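Local coordinates for O-methyltransferase, SAM-dependent (Legionella pneumophila subsp. pneumophila, PDB 3R3H), which probably transfers methyl groups from S-adenosylmethionine to oxygen atoms of an acceptor, at residues N151-A156 with K191-V196. Sequence-based numbering, arbitrary orientation.
Sequences NYYELA and KKLNQV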
ATOM      1  N   ASN A 151      19.397 -11.120   8.268  1.00 47.70           N
ATOM      2  CA  ASN A 151      20.494 -10.916   7.345  1.00 46.27           C
ATOM      3  C   ASN A 151      19.975 -10.250   6.083  1.00 44.52           C
ATOM      4  O   ASN A 151      20.611  -9.331   5.546  1.00 43.72           O
ATOM      5  CB  ASN A 151      21.110 -12.262   7.017  1.00 48.49           C
ATOM      6  CG  ASN A 151      21.703 -12.918   8.233  1.00 50.59           C
ATOM      7  OD1 ASN A 151      22.736 -12.481   8.740  1.00 51.70           O
ATOM      8  ND2 ASN A 151      21.042 -13.956   8.730  1.00 52.35           N
ATOM      9  N   TYR A 152      18.812 -10.712   5.626  1.00 41.93           N
ATOM     10  CA  TYR A 152      18.206 -10.181   4.416  1.00 38.93           C
ATOM     11  C   TYR A 152      17.844  -8.708   4.579  1.00 38.36           C
ATOM     12  O   TYR A 152      18.078  -7.903   3.675  1.00 37.53           O
ATOM     13  CB  TYR A 152      16.969 -11.015   4.027  1.00 33.01           C
ATOM     14  CG  TYR A 152      17.282 -12.447   3.623  1.00 29.82           C
ATOM     15  CD1 TYR A 152      18.504 -12.774   3.013  1.00 27.05           C
ATOM     16  CD2 TYR A 152      16.368 -13.480   3.868  1.00 27.63           C
ATOM     17  CE1 TYR A 152      18.808 -14.096   2.673  1.00 25.64           C
ATOM     18  CE2 TYR A 152      16.657 -14.797   3.526  1.00 25.59           C
ATOM     19  CZ  TYR A 152      17.877 -15.097   2.938  1.00 26.21           C
ATOM     20  OH  TYR A 152      18.186 -16.400   2.656  1.00 25.64           O
ATOM     21  N   TYR A 153      17.286  -8.355   5.736  1.00 40.09           N
ATOM     22  CA  TYR A 153      16.895  -6.972   6.015  1.00 40.95           C
ATOM     23  C   TYR A 153      18.099  -6.044   5.931  1.00 39.50           C
ATOM     24  O   TYR A 153      18.064  -5.012   5.267  1.00 39.33           O
ATOM     25  CB  TYR A 153      16.269  -6.871   7.410  1.00 43.83           C
ATOM     26  CG  TYR A 153      15.877  -5.467   7.817  1.00 49.14           C
ATOM     27  CD1 TYR A 153      15.030  -4.698   7.018  1.00 50.79           C
ATOM     28  CD2 TYR A 153      16.307  -4.927   9.030  1.00 50.62           C
ATOM     29  CE1 TYR A 153      14.612  -3.423   7.422  1.00 53.46           C
ATOM     30  CE2 TYR A 153      15.898  -3.659   9.447  1.00 52.56           C
ATOM     31  CZ  TYR A 153      15.045  -2.913   8.641  1.00 53.61           C
ATOM     32  OH  TYR A 153      14.597  -1.684   9.059  1.00 53.98           O
ATOM     33  N   GLU A 154      19.165  -6.430   6.617  1.00 39.42           N
ATOM     34  CA  GLU A 154      20.393  -5.647   6.634  1.00 39.25           C
ATOM     35  C   GLU A 154      20.994  -5.485   5.252  1.00 37.92           C
ATOM     36  O   GLU A 154      21.372  -4.383   4.859  1.00 37.61           O
ATOM     37  CB  GLU A 154      21.410  -6.304   7.566  1.00 40.57           C
ATOM     38  CG  GLU A 154      21.006  -6.235   9.025  1.00 43.93           C
ATOM     39  CD  GLU A 154      20.867  -4.801   9.513  1.00 45.69           C
ATOM     40  OE1 GLU A 154      21.772  -3.979   9.220  1.00 46.77           O
ATOM     41  OE2 GLU A 154      19.859  -4.498  10.192  1.00 45.50           O
ATOM     42  N   LEU A 155      21.087  -6.601   4.534  1.00 36.60           N
ATOM     43  CA  LEU A 155      21.614  -6.640   3.176  1.00 35.64           C
ATOM     44  C   LEU A 155      20.780  -5.733   2.261  1.00 34.95           C
ATOM     45  O   LEU A 155      21.321  -4.911   1.520  1.00 34.22           O
ATOM     46  CB  LEU A 155      21.564  -8.080   2.674  1.00 35.18           C
ATOM     47  CG  LEU A 155      22.817  -8.851   2.241  1.00 35.33           C
ATOM     48  CD1 LEU A 155      24.082  -8.245   2.816  1.00 36.21           C
ATOM     49  CD2 LEU A 155      22.659 -10.306   2.689  1.00 33.01           C
ATOM     50  N   ALA A 156      19.460  -5.888   2.333  1.00 34.90           N
ATOM     51  CA  ALA A 156      18.530  -5.100   1.534  1.00 36.44           C
ATOM     52  C   ALA A 156      18.728  -3.611   1.777  1.00 37.45           C
ATOM     53  O   ALA A 156      18.538  -2.790   0.872  1.00 39.13           O
ATOM     54  CB  ALA A 156      17.088  -5.494   1.866  1.00 35.16           C
ATOM     55  N   LYS A 191       9.619 -12.623  14.701  1.00 44.31           N
ATOM     56  CA  LYS A 191       9.446 -11.847  15.930  1.00 43.74           C
ATOM     57  C   LYS A 191      10.673 -10.999  16.221  1.00 42.58           C
ATOM     58  O   LYS A 191      10.553  -9.862  16.680  1.00 44.09           O
ATOM     59  CB  LYS A 191       9.168 -12.778  17.113  1.00 44.69           C
ATOM     60  CG  LYS A 191       7.820 -13.463  17.058  1.00 47.91           C
ATOM     61  CD  LYS A 191       7.661 -14.504  18.155  1.00 52.91           C
ATOM     62  CE  LYS A 191       7.635 -13.875  19.546  1.00 56.43           C
ATOM     63  NZ  LYS A 191       7.416 -14.879  20.633  1.00 58.35           N
ATOM     64  N   LYS A 192      11.850 -11.553  15.951  1.00 42.49           N
ATOM     65  CA  LYS A 192      13.091 -10.829  16.180  1.00 42.85           C
ATOM     66  C   LYS A 192      13.206  -9.660  15.217  1.00 42.37           C
ATOM     67  O   LYS A 192      13.551  -8.557  15.630  1.00 41.49           O
ATOM     68  CB  LYS A 192      14.320 -11.731  15.995  1.00 44.06           C
ATOM     69  CG  LYS A 192      14.618 -12.683  17.134  1.00 46.68           C
ATOM     70  CD  LYS A 192      15.997 -13.337  16.960  1.00 49.88           C
ATOM     71  CE  LYS A 192      16.289 -14.389  18.049  1.00 51.24           C
ATOM     72  NZ  LYS A 192      17.553 -15.157  17.826  1.00 52.15           N
ATOM     73  N   LEU A 193      12.926  -9.904  13.935  1.00 42.75           N
ATOM     74  CA  LEU A 193      13.021  -8.860  12.912  1.00 41.85           C
ATOM     75  C   LEU A 193      12.023  -7.732  13.127  1.00 40.42           C
ATOM     76  O   LEU A 193      12.344  -6.560  12.888  1.00 39.40           O
ATOM     77  CB  LEU A 193      12.806  -9.437  11.512  1.00 41.72           C
ATOM     78  CG  LEU A 193      12.873  -8.334  10.435  1.00 42.70           C
ATOM     79  CD1 LEU A 193      14.325  -7.923  10.181  1.00 42.34           C
ATOM     80  CD2 LEU A 193      12.229  -8.820   9.161  1.00 41.69           C
ATOM     81  N   ASN A 194      10.813  -8.090  13.555  1.00 40.21           N
ATOM     82  CA  ASN A 194       9.778  -7.102  13.820  1.00 40.74           C
ATOM     83  C   ASN A 194      10.233  -6.147  14.925  1.00 42.52           C
ATOM     84  O   ASN A 194       9.860  -4.972  14.934  1.00 42.96           O
ATOM     85  CB  ASN A 194       8.473  -7.793  14.210  1.00 40.28           C
ATOM     86  CG  ASN A 194       7.797  -8.447  13.024  1.00 39.48           C
ATOM     87  OD1 ASN A 194       8.225  -8.264  11.881  1.00 37.89           O
ATOM     88  ND2 ASN A 194       6.735  -9.202  13.281  1.00 38.16           N
ATOM     89  N   GLN A 195      11.056  -6.660  15.839  1.00 43.53           N
ATOM     90  CA  GLN A 195      11.591  -5.863  16.930  1.00 44.81           C
ATOM     91  C   GLN A 195      12.716  -4.955  16.421  1.00 45.72           C
ATOM     92  O   GLN A 195      12.799  -3.789  16.792  1.00 45.72           O
ATOM     93  CB  GLN A 195      12.121  -6.783  18.027  1.00 46.55           C
ATOM     94  CG  GLN A 195      11.660  -6.401  19.415  1.00 49.17           C
ATOM     95  CD  GLN A 195      10.151  -6.328  19.511  1.00 50.40           C
ATOM     96  OE1 GLN A 195       9.442  -7.283  19.168  1.00 51.72           O
ATOM     97  NE2 GLN A 195       9.646  -5.190  19.983  1.00 52.10           N
ATOM     98  N   VAL A 196      13.579  -5.490  15.564  1.00 45.79           N
ATOM     99  CA  VAL A 196      14.679  -4.703  15.016  1.00 46.26           C
ATOM    100  C   VAL A 196      14.144  -3.498  14.269  1.00 47.29           C
ATOM    101  O   VAL A 196      14.685  -2.397  14.388  1.00 48.11           O
ATOM    102  CB  VAL A 196      15.539  -5.511  14.024  1.00 45.64           C
ATOM    103  CG1 VAL A 196      16.636  -4.626  13.456  1.00 43.55           C
ATOM    104  CG2 VAL A 196      16.136  -6.725  14.710  1.00 45.78           C
TER
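Two helices of the Rossmann-like methyltransferase fold, 149-159 and 185-198, meet where Tyr153 of the first packs against Leu193 and Val196 of the second. The 3-2-1-4-5-7-6 strand order marks the class I fold; helix 149-159 lies between strands 137-143 and 164-169, and helix 185-198 precedes the antiparallel pair 203-208 and 214-219. The backbones come within 8.1 Å of each other, Tyr153 CA to Leu193 CA, a spacing bridged by side chains. Tyr153 suits this place because its long flat ring is apolar along its length and polar at its end. With CG anti to the backbone N (chi1 178°), the ring extends along the neighbouring helix. Leucine's length and forked end suit position 193: although its CB does not point at the other helix, Leu193 CD1 lies 3.5 Å from Tyr153 CB and 3.7 Å from Tyr153 CG, at the root of the ring. Further out, the compact beta-branched Val196 offers CG1 at 4.2 Å from Tyr153 CE2, a looser touch. Both methyls meet the ring obliquely. Leu193 and Val196 also touch Leu150, which extends the apolar patch. At the far end of the ring, Tyr153 OH hydrogen-bonds Asp200 OD2; nearby, Glu154 OE2 forms a salt bridge with Arg202 NH2. The touch between the helices is modest, resting on dispersion and partial burial of apolar carbon, while the phenol's polar bond helps fix where the ring ends.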